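Long-range contacts in galactose mutarotase related enzyme (Lactobacillus acidophilus, PDB 3DCD), which is of unconfirmed function but probably binds carbohydrate and may act as an aldose 1-epimerase-like sugar isomerase: residues A[5-10]-A[116-122]; A[60-64]-A[266-270]; A[126-130]-A[277-283]; A[156-162]-A[191-197]. All coordinates share one frame; numbering follows the deposited sequence.

The four contacts illustrate how an all-beta chain of the galactose mutarotase kind is closed by pairings and packing between residues far apart in sequence. Contacts 1, 3 and 4 reach the long antiparallel sheet: contact 1 packs on the turn between strands 109-118 and 121-130, contact 3, inside the sheet, joins its two parts at 121-130 and 282-292, and contact 4 adds strand 193-194 at the border. Along the chain contact 1 closes before contact 3 opens, contact 4 falls within the span that contact 3 bridges, and contact 2 alternates with contacts 1 and 3. Contact 2, away from this sheet, ties hairpin strand 60-63 to a late loop, its centre about 20 Å from that of contact 3.

Contact 1 (A[5-10]-A[116-122]); sequences IENNMI and NLMNNLL
Ile5 sends its CD1 methyl to Leu117 CG, 3.9 Å away, and the same methyl also reaches Leu122 CD1, whose side chain it meets at about a right angle. At Glu6 it is the backbone that is covered: Leu117 CD1 lies 3.5 Å from Glu6 CA. The Asn7 side chain lies beside Leu117 and Asn119. Met9, a selenomethionine, rests its CB and CG on the Asn119 backbone, CG 3.7 Å from Asn119 C. Ile10 carries CG1 between its backbone N and carbonyl carbon (chi1 59°), which aims CD1 at Leu117; CG1 itself is 3.6 Å from Leu117 CD2. Leu117 is thus wedged by its two methyls between Glu6 and Ile10. The partner segment is a hairpin, closed by a type II' turn from Met118 to Leu121, with Asn120 ND2 hydrogen-bonded to Tyr291 O. Val12 of strand 10-15 touches Ile5, Leu117 and Leu122, so the N-terminal three-stranded sheet packs against the end of hairpin 109-118/121-130.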
loop_
_atom_site.group_PDB
_atom_site.type_symbol
_atom_site.label_atom_id
_atom_site.label_comp_id
_atom_site.label_asym_id
_atom_site.label_seq_id
_atom_site.Cartn_x
_atom_site.Cartn_y
_atom_site.Cartn_z
ATOM N N ILE A 5 -14.682 -4.282 -11.772
ATOM C CA ILE A 5 -15.765 -4.370 -10.796
ATOM C C ILE A 5 -16.360 -2.961 -10.689
ATOM O O ILE A 5 -15.638 -1.969 -10.791
ATOM C CB ILE A 5 -15.328 -4.953 -9.397
ATOM C CG1 ILE A 5 -14.263 -4.084 -8.702
ATOM C CG2 ILE A 5 -14.837 -6.411 -9.553
ATOM C CD1 ILE A 5 -13.990 -4.437 -7.225
ATOM N N GLU A 6 -17.674 -2.871 -10.516
ATOM C CA GLU A 6 -18.340 -1.575 -10.615
ATOM C C GLU A 6 -19.726 -1.561 -10.010
ATOM O O GLU A 6 -20.379 -2.596 -9.878
ATOM C CB GLU A 6 -18.407 -1.101 -12.080
ATOM C CG GLU A 6 -19.310 -1.912 -12.986
ATOM C CD GLU A 6 -19.407 -1.322 -14.387
ATOM O OE1 GLU A 6 -19.277 -2.074 -15.374
ATOM O OE2 GLU A 6 -19.630 -0.101 -14.509
ATOM N N ASN A 7 -20.161 -0.368 -9.621
ATOM C CA ASN A 7 -21.537 -0.145 -9.222
ATOM C C ASN A 7 -21.966 1.231 -9.702
ATOM O O ASN A 7 -21.299 1.816 -10.557
ATOM C CB ASN A 7 -21.720 -0.317 -7.705
ATOM C CG ASN A 7 -20.749 0.531 -6.876
ATOM O OD1 ASN A 7 -20.379 0.142 -5.775
ATOM N ND2 ASN A 7 -20.323 1.663 -7.408
ATOM N N ASN A 8 -23.060 1.744 -9.142
ATOM C CA ASN A 8 -23.574 3.057 -9.492
ATOM C C ASN A 8 -22.732 4.246 -9.008
ATOM O O ASN A 8 -23.021 5.391 -9.382
ATOM C CB ASN A 8 -25.011 3.218 -8.980
ATOM C CG ASN A 8 -26.009 2.312 -9.697
ATOM O OD1 ASN A 8 -25.769 1.839 -10.817
ATOM N ND2 ASN A 8 -27.151 2.080 -9.051
HETATM N N MSE A 9 -21.716 3.979 -8.180
HETATM C CA MSE A 9 -20.879 5.025 -7.596
HETATM C C MSE A 9 -19.485 5.091 -8.240
HETATM O O MSE A 9 -19.002 6.178 -8.586
HETATM C CB MSE A 9 -20.719 4.821 -6.083
HETATM C CG MSE A 9 -22.018 4.755 -5.280
HETATM SE SE MSE A 9 -22.979 6.449 -5.319
HETATM C CE MSE A 9 -21.620 7.588 -4.426
ATOM N N ILE A 10 -18.829 3.934 -8.359
ATOM C CA ILE A 10 -17.425 3.884 -8.783
ATOM C C ILE A 10 -17.171 2.678 -9.702
ATOM O O ILE A 10 -17.873 1.664 -9.625
ATOM C CB ILE A 10 -16.401 3.935 -7.579
ATOM C CG1 ILE A 10 -16.583 2.781 -6.595
ATOM C CG2 ILE A 10 -16.452 5.294 -6.798
ATOM C CD1 ILE A 10 -15.455 2.737 -5.503
ATOM N N ASN A 116 -13.365 -5.534 -3.258
ATOM C CA ASN A 116 -14.806 -5.504 -3.342
ATOM C C ASN A 116 -15.386 -4.121 -3.085
ATOM O O ASN A 116 -14.786 -3.311 -2.371
ATOM C CB ASN A 116 -15.433 -6.588 -2.464
ATOM C CG ASN A 116 -15.373 -6.264 -1.014
ATOM O OD1 ASN A 116 -16.161 -5.446 -0.521
ATOM N ND2 ASN A 116 -14.445 -6.904 -0.296
ATOM N N LEU A 117 -16.541 -3.863 -3.700
ATOM C CA LEU A 117 -17.214 -2.565 -3.608
ATOM C C LEU A 117 -18.443 -2.557 -2.716
ATOM O O LEU A 117 -19.226 -3.512 -2.701
ATOM C CB LEU A 117 -17.673 -2.102 -4.996
ATOM C CG LEU A 117 -16.587 -1.769 -6.003
ATOM C CD1 LEU A 117 -17.187 -1.462 -7.353
ATOM C CD2 LEU A 117 -15.789 -0.586 -5.484
HETATM N N MSE A 118 -18.582 -1.444 -2.003
HETATM C CA MSE A 118 -19.770 -1.088 -1.240
HETATM C C MSE A 118 -19.962 0.411 -1.465
HETATM O O MSE A 118 -19.190 1.198 -0.916
HETATM C CB MSE A 118 -19.508 -1.363 0.245
HETATM C CG MSE A 118 -20.544 -0.797 1.209
HETATM SE SE MSE A 118 -21.954 -2.072 1.604
HETATM C CE MSE A 118 -20.926 -3.329 2.701
ATOM N N ASN A 119 -20.947 0.804 -2.261
ATOM C CA ASN A 119 -21.093 2.213 -2.605
ATOM C C ASN A 119 -19.772 2.778 -3.141
ATOM O O ASN A 119 -19.145 2.154 -4.002
ATOM C CB ASN A 119 -21.633 3.005 -1.410
ATOM C CG ASN A 119 -23.039 2.578 -1.022
ATOM O OD1 ASN A 119 -23.464 2.765 0.117
ATOM N ND2 ASN A 119 -23.771 2.028 -1.971
ATOM N N ASN A 120 -19.333 3.927 -2.632
ATOM C CA ASN A 120 -18.072 4.496 -3.096
ATOM C C ASN A 120 -16.852 4.018 -2.296
ATOM O O ASN A 120 -15.800 4.671 -2.316
ATOM C CB ASN A 120 -18.146 6.032 -3.137
ATOM C CG ASN A 120 -18.272 6.637 -1.767
ATOM O OD1 ASN A 120 -18.812 6.007 -0.836
ATOM N ND2 ASN A 120 -17.764 7.875 -1.619
ATOM N N LEU A 121 -17.011 2.887 -1.604
ATOM C CA LEU A 121 -15.940 2.283 -0.802
ATOM C C LEU A 121 -15.385 1.024 -1.473
ATOM O O LEU A 121 -16.135 0.127 -1.856
ATOM C CB LEU A 121 -16.403 1.981 0.636
ATOM C CG LEU A 121 -15.354 1.457 1.635
ATOM C CD1 LEU A 121 -15.679 1.821 3.069
ATOM C CD2 LEU A 121 -15.135 -0.063 1.499
ATOM N N LEU A 122 -14.058 0.985 -1.588
ATOM C CA LEU A 122 -13.343 -0.142 -2.156
ATOM C C LEU A 122 -12.455 -0.766 -1.073
ATOM O O LEU A 122 -11.594 -0.088 -0.510
ATOM C CB LEU A 122 -12.455 0.339 -3.317
ATOM C CG LEU A 122 -11.483 -0.665 -3.948
ATOM C CD1 LEU A 122 -12.232 -1.840 -4.572
ATOM C CD2 LEU A 122 -10.668 0.079 -5.033
#

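Contact 2 (A[60-64]-A[266-270]); sequences EYTYK and GDLEH
Leu268 lies alongside Tyr61, the two side chains pointing the same way, and crosses Tyr63 obliquely. One methyl serves both rings: Leu268 CD2 is 3.8 Å from Tyr61 CE1 and 4.0 Å from Tyr63 CD1. Its chi1 of 178° swings the Tyr63 ring away from its own backbone N and brings the ring edge to Glu269 CG, which sits near the ring plane, 3.9 Å from Tyr63 CE1. Beyond it, Lys64 NZ meets Glu269 OE1 at 3.4 Å in a long, weak salt bridge, the two side chains crossing at about a right angle. A water joins Lys64 N, Asp267 OD1 and Glu269 OE1, and Asp267 OD1 also accepts from Glu269 N in an Asx turn. The backbones share a single bridge at Thr62 and Asp267, through Thr62 N to Gly266 O (2.8 Å) and Leu268 N to Thr62 O (2.9 Å). Tyr61 OH is hydrogen-bonded to Val104 O, while Leu268 and Glu269 touch Ile137; the loop between strands 249-256 and 275-277 is thereby clasped between hairpin 60-63/66-69 and strand 136-147.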
loop_
_atom_site.group_PDB
_atom_site.type_symbol
_atom_site.label_atom_id
_atom_site.label_comp_id
_atom_site.label_asym_id
_atom_site.label_seq_id
_atom_site.Cartn_x
_atom_site.Cartn_y
_atom_site.Cartn_z
ATOM N N GLU A 60 19.001 -8.638 0.616
ATOM C CA GLU A 60 19.217 -10.025 0.982
ATOM C C GLU A 60 18.889 -10.313 2.449
ATOM O O GLU A 60 18.814 -9.419 3.284
ATOM C CB GLU A 60 20.657 -10.466 0.649
ATOM C CG GLU A 60 21.718 -9.814 1.510
ATOM C CD GLU A 60 23.129 -10.268 1.169
ATOM O OE1 GLU A 60 23.423 -10.557 -0.014
ATOM O OE2 GLU A 60 23.955 -10.307 2.102
ATOM N N TYR A 61 18.687 -11.589 2.738
ATOM C CA TYR A 61 18.431 -12.057 4.080
ATOM C C TYR A 61 18.936 -13.480 4.180
ATOM O O TYR A 61 19.230 -14.121 3.163
ATOM C CB TYR A 61 16.939 -11.991 4.415
ATOM C CG TYR A 61 16.048 -12.929 3.605
ATOM C CD1 TYR A 61 15.763 -14.222 4.064
ATOM C CD2 TYR A 61 15.458 -12.508 2.405
ATOM C CE1 TYR A 61 14.951 -15.079 3.342
ATOM C CE2 TYR A 61 14.625 -13.361 1.680
ATOM C CZ TYR A 61 14.379 -14.638 2.157
ATOM O OH TYR A 61 13.570 -15.492 1.447
ATOM N N THR A 62 19.041 -13.975 5.409
ATOM C CA THR A 62 19.376 -15.380 5.615
ATOM C C THR A 62 18.207 -16.061 6.302
ATOM O O THR A 62 17.459 -15.441 7.065
ATOM C CB THR A 62 20.688 -15.600 6.423
ATOM O OG1 THR A 62 20.560 -15.043 7.744
ATOM C CG2 THR A 62 21.881 -14.973 5.701
ATOM N N TYR A 63 18.036 -17.339 5.998
ATOM C CA TYR A 63 17.055 -18.138 6.697
ATOM C C TYR A 63 17.647 -19.507 6.859
ATOM O O TYR A 63 18.102 -20.102 5.877
ATOM C CB TYR A 63 15.737 -18.196 5.926
ATOM C CG TYR A 63 14.690 -19.061 6.595
ATOM C CD1 TYR A 63 14.093 -18.667 7.798
ATOM C CD2 TYR A 63 14.309 -20.273 6.028
ATOM C CE1 TYR A 63 13.136 -19.453 8.410
ATOM C CE2 TYR A 63 13.348 -21.075 6.627
ATOM C CZ TYR A 63 12.766 -20.659 7.818
ATOM O OH TYR A 63 11.816 -21.456 8.407
ATOM N N LYS A 64 17.695 -19.977 8.106
ATOM C CA LYS A 64 18.334 -21.255 8.435
ATOM C C LYS A 64 19.763 -21.337 7.909
ATOM O O LYS A 64 20.208 -22.400 7.514
ATOM C CB LYS A 64 17.522 -22.457 7.904
ATOM C CG LYS A 64 16.090 -22.564 8.422
ATOM C CD LYS A 64 16.029 -22.675 9.930
ATOM C CE LYS A 64 14.598 -22.887 10.401
ATOM N NZ LYS A 64 14.463 -22.536 11.840
ATOM N N GLY A 266 19.960 -9.380 9.502
ATOM C CA GLY A 266 19.715 -10.054 8.223
ATOM C C GLY A 266 19.036 -11.407 8.337
ATOM O O GLY A 266 18.623 -11.973 7.330
ATOM N N ASP A 267 18.938 -11.937 9.558
ATOM C CA ASP A 267 18.243 -13.197 9.797
ATOM C C ASP A 267 16.727 -12.984 9.737
ATOM O O ASP A 267 16.168 -12.249 10.547
ATOM C CB ASP A 267 18.626 -13.760 11.163
ATOM C CG ASP A 267 18.064 -15.150 11.407
ATOM O OD1 ASP A 267 17.107 -15.574 10.721
ATOM O OD2 ASP A 267 18.592 -15.826 12.310
ATOM N N LEU A 268 16.065 -13.631 8.776
ATOM C CA LEU A 268 14.606 -13.477 8.636
ATOM C C LEU A 268 13.851 -13.746 9.946
ATOM O O LEU A 268 12.826 -13.117 10.236
ATOM C CB LEU A 268 14.083 -14.402 7.532
ATOM C CG LEU A 268 12.609 -14.346 7.130
ATOM C CD1 LEU A 268 12.277 -13.005 6.499
ATOM C CD2 LEU A 268 12.353 -15.477 6.149
ATOM N N GLU A 269 14.346 -14.703 10.726
ATOM C CA GLU A 269 13.714 -15.030 11.993
ATOM C C GLU A 269 13.870 -13.927 13.030
ATOM O O GLU A 269 13.161 -13.936 14.028
ATOM C CB GLU A 269 14.267 -16.337 12.552
ATOM C CG GLU A 269 13.865 -17.556 11.747
ATOM C CD GLU A 269 14.326 -18.843 12.393
ATOM O OE1 GLU A 269 15.480 -19.263 12.160
ATOM O OE2 GLU A 269 13.516 -19.434 13.135
ATOM N N HIS A 270 14.802 -12.996 12.820
ATOM C CA HIS A 270 14.966 -11.861 13.750
ATOM C C HIS A 270 14.442 -10.540 13.191
ATOM O O HIS A 270 14.510 -9.501 13.879
ATOM C CB HIS A 270 16.431 -11.656 14.122
ATOM C CG HIS A 270 17.088 -12.852 14.731
ATOM N ND1 HIS A 270 18.454 -13.036 14.702
ATOM C CD2 HIS A 270 16.574 -13.924 15.381
ATOM C CE1 HIS A 270 18.753 -14.169 15.312
ATOM N NE2 HIS A 270 17.629 -14.728 15.730
HETATM O O HOH W 1 17.088 -18.344 10.238
#

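Contact 3 (A[126-130]-A[277-283]); sequences FSVVN and LKPGKEF
Asn130 reaches over Leu277 and the turn that follows it. Its CB packs 3.8 Å from Leu277 CD2; CG, anti to the backbone N (chi1 -180°), follows past the Leu277 carbonyl and Pro279 CA, and ND2 donates to Leu277 O at 2.8 Å, the oxygen lying 29° out of the amide plane. That nitrogen has a second acceptor, Glu134 O, while OD1 takes the N-H of Ser132; these bonds fix the rotation of the amide. The backbone of Asn130 also grips the turn, its N donating to Lys281 O and its O accepting from Gly280 N at 2.8 Å. Two residues earlier, Val128 forms a hydrogen-bonded pair with Phe283, both N...O distances 2.9 Å. Glu282 brings OE2 to within 2.5 Å of Ser127 OG, which donates from above the carboxylate plane. The type II turn from Lys278 to Lys281 leads into strand 282-292, and this antiparallel pairing of interior strands 121-130 and 282-292 joins the 82-130 side of the large sheet to the rest, in a mutarotase-like fold.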
loop_
_atom_site.group_PDB
_atom_site.type_symbol
_atom_site.label_atom_id
_atom_site.label_comp_id
_atom_site.label_asym_id
_atom_site.label_seq_id
_atom_site.Cartn_x
_atom_site.Cartn_y
_atom_site.Cartn_z
ATOM N N PHE A 126 -6.268 -8.711 2.191
ATOM C CA PHE A 126 -5.205 -9.704 2.054
ATOM C C PHE A 126 -5.523 -10.967 2.858
ATOM O O PHE A 126 -5.974 -10.891 4.002
ATOM C CB PHE A 126 -3.886 -9.130 2.565
ATOM C CG PHE A 126 -3.463 -7.859 1.870
ATOM C CD1 PHE A 126 -3.418 -7.794 0.461
ATOM C CD2 PHE A 126 -3.122 -6.738 2.612
ATOM C CE1 PHE A 126 -3.024 -6.600 -0.186
ATOM C CE2 PHE A 126 -2.715 -5.544 1.977
ATOM C CZ PHE A 126 -2.657 -5.488 0.581
ATOM N N SER A 127 -5.256 -12.116 2.255
ATOM C CA SER A 127 -5.324 -13.379 2.935
ATOM C C SER A 127 -4.077 -14.160 2.575
ATOM O O SER A 127 -3.788 -14.360 1.397
ATOM C CB SER A 127 -6.569 -14.141 2.504
ATOM O OG SER A 127 -6.478 -15.501 2.879
ATOM N N VAL A 128 -3.340 -14.592 3.597
ATOM C CA VAL A 128 -2.154 -15.442 3.396
ATOM C C VAL A 128 -2.369 -16.773 4.136
ATOM O O VAL A 128 -2.652 -16.770 5.325
ATOM C CB VAL A 128 -0.879 -14.733 3.928
ATOM C CG1 VAL A 128 0.363 -15.573 3.712
ATOM C CG2 VAL A 128 -0.696 -13.363 3.242
ATOM N N VAL A 129 -2.238 -17.888 3.427
ATOM C CA VAL A 129 -2.282 -19.213 4.043
ATOM C C VAL A 129 -0.908 -19.854 3.941
ATOM O O VAL A 129 -0.369 -19.988 2.843
ATOM C CB VAL A 129 -3.347 -20.121 3.373
ATOM C CG1 VAL A 129 -3.371 -21.518 4.018
ATOM C CG2 VAL A 129 -4.735 -19.451 3.460
ATOM N N ASN A 130 -0.342 -20.233 5.084
ATOM C CA ASN A 130 0.939 -20.926 5.102
ATOM C C ASN A 130 0.738 -22.400 4.769
ATOM O O ASN A 130 0.006 -23.099 5.486
ATOM C CB ASN A 130 1.604 -20.755 6.464
ATOM C CG ASN A 130 2.955 -21.451 6.548
ATOM O OD1 ASN A 130 3.524 -21.850 5.532
ATOM N ND2 ASN A 130 3.477 -21.593 7.772
ATOM N N LEU A 277 3.477 -16.918 10.843
ATOM C CA LEU A 277 2.255 -17.664 10.569
ATOM C C LEU A 277 2.500 -19.167 10.617
ATOM O O LEU A 277 3.225 -19.726 9.785
ATOM C CB LEU A 277 1.662 -17.244 9.204
ATOM C CG LEU A 277 0.304 -17.832 8.799
ATOM C CD1 LEU A 277 -0.792 -17.384 9.763
ATOM C CD2 LEU A 277 -0.077 -17.458 7.358
ATOM N N LYS A 278 1.874 -19.825 11.591
ATOM C CA LYS A 278 2.074 -21.264 11.773
ATOM C C LYS A 278 1.533 -22.105 10.594
ATOM O O LYS A 278 0.624 -21.662 9.868
ATOM C CB LYS A 278 1.466 -21.721 13.106
ATOM C CG LYS A 278 2.084 -21.050 14.323
ATOM C CD LYS A 278 1.756 -21.805 15.597
ATOM C CE LYS A 278 2.333 -21.093 16.817
ATOM N NZ LYS A 278 2.019 -21.837 18.066
ATOM N N PRO A 279 2.098 -23.313 10.392
ATOM C CA PRO A 279 1.715 -24.161 9.263
ATOM C C PRO A 279 0.206 -24.383 9.173
ATOM O O PRO A 279 -0.448 -24.621 10.183
ATOM C CB PRO A 279 2.455 -25.474 9.548
ATOM C CG PRO A 279 3.660 -25.046 10.316
ATOM C CD PRO A 279 3.154 -23.951 11.208
ATOM N N GLY A 280 -0.337 -24.236 7.972
ATOM C CA GLY A 280 -1.763 -24.427 7.719
ATOM C C GLY A 280 -2.682 -23.278 8.098
ATOM O O GLY A 280 -3.857 -23.290 7.720
ATOM N N LYS A 281 -2.165 -22.289 8.826
ATOM C CA LYS A 281 -2.978 -21.165 9.310
ATOM C C LYS A 281 -3.179 -20.050 8.287
ATOM O O LYS A 281 -2.452 -19.965 7.287
ATOM C CB LYS A 281 -2.373 -20.557 10.572
ATOM C CG LYS A 281 -2.158 -21.535 11.720
ATOM C CD LYS A 281 -3.461 -22.013 12.324
ATOM C CE LYS A 281 -3.189 -22.916 13.529
ATOM N NZ LYS A 281 -2.827 -22.120 14.735
ATOM N N GLU A 282 -4.173 -19.205 8.554
ATOM C CA GLU A 282 -4.486 -18.048 7.712
ATOM C C GLU A 282 -4.308 -16.738 8.482
ATOM O O GLU A 282 -4.722 -16.611 9.636
ATOM C CB GLU A 282 -5.905 -18.160 7.103
ATOM C CG GLU A 282 -6.316 -16.978 6.194
ATOM C CD GLU A 282 -7.673 -17.153 5.503
ATOM O OE1 GLU A 282 -8.349 -18.192 5.724
ATOM O OE2 GLU A 282 -8.061 -16.267 4.705
ATOM N N PHE A 283 -3.639 -15.789 7.825
ATOM C CA PHE A 283 -3.530 -14.406 8.245
ATOM C C PHE A 283 -4.448 -13.576 7.357
ATOM O O PHE A 283 -4.481 -13.768 6.148
ATOM C CB PHE A 283 -2.077 -13.945 8.083
ATOM C CG PHE A 283 -1.861 -12.469 8.304
ATOM C CD1 PHE A 283 -1.917 -11.568 7.236
ATOM C CD2 PHE A 283 -1.567 -11.981 9.573
ATOM C CE1 PHE A 283 -1.699 -10.198 7.432
ATOM C CE2 PHE A 283 -1.338 -10.614 9.781
ATOM C CZ PHE A 283 -1.401 -9.725 8.700
#

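Contact 4 (A[156-162]-A[191-197]); sequences KEDFYFD and SLIALSD
This is an antiparallel strand pairing at the edge of the large sheet, where Phe161 and Ile193 form the hydrogen-bonded pair and short strand 193-194 lies outermost within the chain. Phe161 N donates to Ile193 O and Ile193 N to Phe161 O (2.8 Å); a third bond, Leu195 N to Phe159 O, prolongs the ladder. The two side chains of the pair run side by side in the same direction: Ile193 CB rests over one face of the Phe161 ring in a CH-pi contact, 4.0 Å from its centroid, while Leu195 CD2 comes to the ring edge, in plane, 3.8 Å from CD2 of Phe161. Both Phe161 and Ile193 touch Tyr207 of strand 205-208. In this mutarotase-type beta fold strand 159-164 also pairs with 214-220, so 193-194 completes one border of the sheet. On the face shared by Tyr160 and Ala194, the Tyr160 ring, its CG between backbone N and carbonyl carbon (chi1 59°), carries Leu192 CD2 almost over its centre, 4.1 Å from the centroid and 11° off the normal; its hydroxyl is hydrogen-bonded to Asp221 OD1. Ahead of the strand, Lys156 bends at chi3 and reaches across Ser196, so that NZ meets Asp197 OD1 nearly along the C-O axis at 2.9 Å, forming a salt bridge. The same ammonium hydrogen-bonds to Asp247 O and to a water held by Ser196 O. Another water links Glu157 OE1 to Leu195 O.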
loop_
_atom_site.group_PDB
_atom_site.type_symbol
_atom_site.label_atom_id
_atom_site.label_comp_id
_atom_site.label_asym_id
_atom_site.label_seq_id
_atom_site.Cartn_x
_atom_site.Cartn_y
_atom_site.Cartn_z
ATOM N N LYS A 156 -0.469 21.197 -5.985
ATOM C CA LYS A 156 -0.123 20.199 -4.954
ATOM C C LYS A 156 -0.165 20.760 -3.528
ATOM O O LYS A 156 -0.603 20.071 -2.612
ATOM C CB LYS A 156 1.249 19.576 -5.228
ATOM C CG LYS A 156 1.766 18.667 -4.092
ATOM C CD LYS A 156 3.140 18.047 -4.422
ATOM C CE LYS A 156 3.085 17.139 -5.634
ATOM N NZ LYS A 156 4.452 16.565 -5.867
ATOM N N GLU A 157 0.276 22.008 -3.342
ATOM C CA GLU A 157 0.330 22.587 -1.987
ATOM C C GLU A 157 -1.035 23.020 -1.445
ATOM O O GLU A 157 -1.139 23.517 -0.300
ATOM C CB GLU A 157 1.332 23.746 -1.928
ATOM C CG GLU A 157 2.753 23.282 -2.223
ATOM C CD GLU A 157 3.778 24.211 -1.644
ATOM O OE1 GLU A 157 3.852 24.314 -0.406
ATOM O OE2 GLU A 157 4.519 24.822 -2.446
ATOM N N ASP A 158 -2.074 22.849 -2.266
ATOM C CA ASP A 158 -3.453 23.045 -1.785
ATOM C C ASP A 158 -4.006 21.762 -1.175
ATOM O O ASP A 158 -5.118 21.782 -0.643
ATOM C CB ASP A 158 -4.401 23.481 -2.905
ATOM C CG ASP A 158 -4.000 24.787 -3.546
ATOM O OD1 ASP A 158 -3.514 25.705 -2.833
ATOM O OD2 ASP A 158 -4.229 24.903 -4.768
ATOM N N PHE A 159 -3.245 20.663 -1.271
ATOM C CA PHE A 159 -3.680 19.380 -0.732
ATOM C C PHE A 159 -2.984 19.067 0.567
ATOM O O PHE A 159 -1.910 19.597 0.865
ATOM C CB PHE A 159 -3.453 18.247 -1.750
ATOM C CG PHE A 159 -4.286 18.401 -2.986
ATOM C CD1 PHE A 159 -3.859 19.233 -4.029
ATOM C CD2 PHE A 159 -5.512 17.749 -3.102
ATOM C CE1 PHE A 159 -4.637 19.417 -5.171
ATOM C CE2 PHE A 159 -6.302 17.935 -4.252
ATOM C CZ PHE A 159 -5.858 18.758 -5.278
ATOM N N TYR A 160 -3.597 18.196 1.348
ATOM C CA TYR A 160 -3.017 17.825 2.624
ATOM C C TYR A 160 -3.547 16.466 3.016
ATOM O O TYR A 160 -4.543 15.998 2.451
ATOM C CB TYR A 160 -3.362 18.878 3.694
ATOM C CG TYR A 160 -4.847 19.091 3.938
ATOM C CD1 TYR A 160 -5.552 20.089 3.264
ATOM C CD2 TYR A 160 -5.535 18.315 4.880
ATOM C CE1 TYR A 160 -6.937 20.298 3.509
ATOM C CE2 TYR A 160 -6.911 18.516 5.134
ATOM C CZ TYR A 160 -7.599 19.495 4.445
ATOM O OH TYR A 160 -8.947 19.678 4.714
ATOM N N PHE A 161 -2.876 15.845 3.977
ATOM C CA PHE A 161 -3.430 14.663 4.643
ATOM C C PHE A 161 -3.665 14.934 6.118
ATOM O O PHE A 161 -2.996 15.769 6.744
ATOM C CB PHE A 161 -2.625 13.374 4.380
ATOM C CG PHE A 161 -1.245 13.347 5.003
ATOM C CD1 PHE A 161 -1.038 12.738 6.233
ATOM C CD2 PHE A 161 -0.151 13.916 4.342
ATOM C CE1 PHE A 161 0.223 12.690 6.807
ATOM C CE2 PHE A 161 1.120 13.888 4.909
ATOM C CZ PHE A 161 1.307 13.270 6.148
ATOM N N ASP A 162 -4.676 14.256 6.633
ATOM C CA ASP A 162 -5.131 14.432 7.979
ATOM C C ASP A 162 -5.409 13.051 8.549
ATOM O O ASP A 162 -6.119 12.254 7.951
ATOM C CB ASP A 162 -6.409 15.267 7.985
ATOM C CG ASP A 162 -6.652 15.935 9.307
ATOM O OD1 ASP A 162 -5.724 15.978 10.151
ATOM O OD2 ASP A 162 -7.776 16.428 9.515
ATOM N N SER A 191 -2.794 17.165 13.621
ATOM C CA SER A 191 -3.459 18.088 12.704
ATOM C C SER A 191 -2.947 17.852 11.290
ATOM O O SER A 191 -2.065 17.023 11.087
ATOM C CB SER A 191 -3.302 19.548 13.146
ATOM O OG SER A 191 -1.968 20.018 12.995
ATOM N N LEU A 192 -3.504 18.568 10.315
ATOM C CA LEU A 192 -3.198 18.306 8.904
ATOM C C LEU A 192 -1.728 18.550 8.573
ATOM O O LEU A 192 -1.053 19.383 9.204
ATOM C CB LEU A 192 -4.102 19.138 7.974
ATOM C CG LEU A 192 -3.827 20.650 7.850
ATOM C CD1 LEU A 192 -2.794 20.982 6.753
ATOM C CD2 LEU A 192 -5.124 21.361 7.571
ATOM N N ILE A 193 -1.243 17.820 7.580
ATOM C CA ILE A 193 0.101 18.062 7.035
ATOM C C ILE A 193 -0.055 18.327 5.535
ATOM O O ILE A 193 -0.569 17.478 4.821
ATOM C CB ILE A 193 1.013 16.836 7.290
ATOM C CG1 ILE A 193 1.258 16.665 8.798
ATOM C CG2 ILE A 193 2.328 16.951 6.514
ATOM C CD1 ILE A 193 1.824 15.300 9.179
ATOM N N ALA A 194 0.370 19.500 5.066
ATOM C CA ALA A 194 0.214 19.858 3.636
ATOM C C ALA A 194 1.231 19.145 2.759
ATOM O O ALA A 194 2.354 18.850 3.191
ATOM C CB ALA A 194 0.314 21.357 3.449
ATOM N N LEU A 195 0.831 18.843 1.527
ATOM C CA LEU A 195 1.734 18.199 0.585
ATOM C C LEU A 195 2.579 19.253 -0.119
ATOM O O LEU A 195 2.203 20.426 -0.203
ATOM C CB LEU A 195 0.959 17.349 -0.440
ATOM C CG LEU A 195 0.086 16.213 0.112
ATOM C CD1 LEU A 195 -0.588 15.481 -1.052
ATOM C CD2 LEU A 195 0.942 15.240 0.933
ATOM N N SER A 196 3.750 18.832 -0.579
ATOM C CA SER A 196 4.662 19.688 -1.306
ATOM C C SER A 196 5.703 18.805 -1.971
ATOM O O SER A 196 5.873 17.651 -1.592
ATOM C CB SER A 196 5.362 20.653 -0.347
ATOM O OG SER A 196 6.347 19.963 0.431
ATOM N N ASP A 197 6.399 19.359 -2.955
ATOM C CA ASP A 197 7.487 18.655 -3.621
ATOM C C ASP A 197 8.592 18.240 -2.622
ATOM O O ASP A 197 9.114 17.118 -2.697
ATOM C CB ASP A 197 8.073 19.538 -4.729
ATOM C CG ASP A 197 7.184 19.595 -5.989
ATOM O OD1 ASP A 197 6.323 18.699 -6.189
ATOM O OD2 ASP A 197 7.361 20.542 -6.783
HETATM O O HOH W 2 5.542 15.442 -3.447
HETATM O O HOH W 3 2.735 22.732 1.224
HETATM O O HOH W 4 5.545 21.920 -3.841
#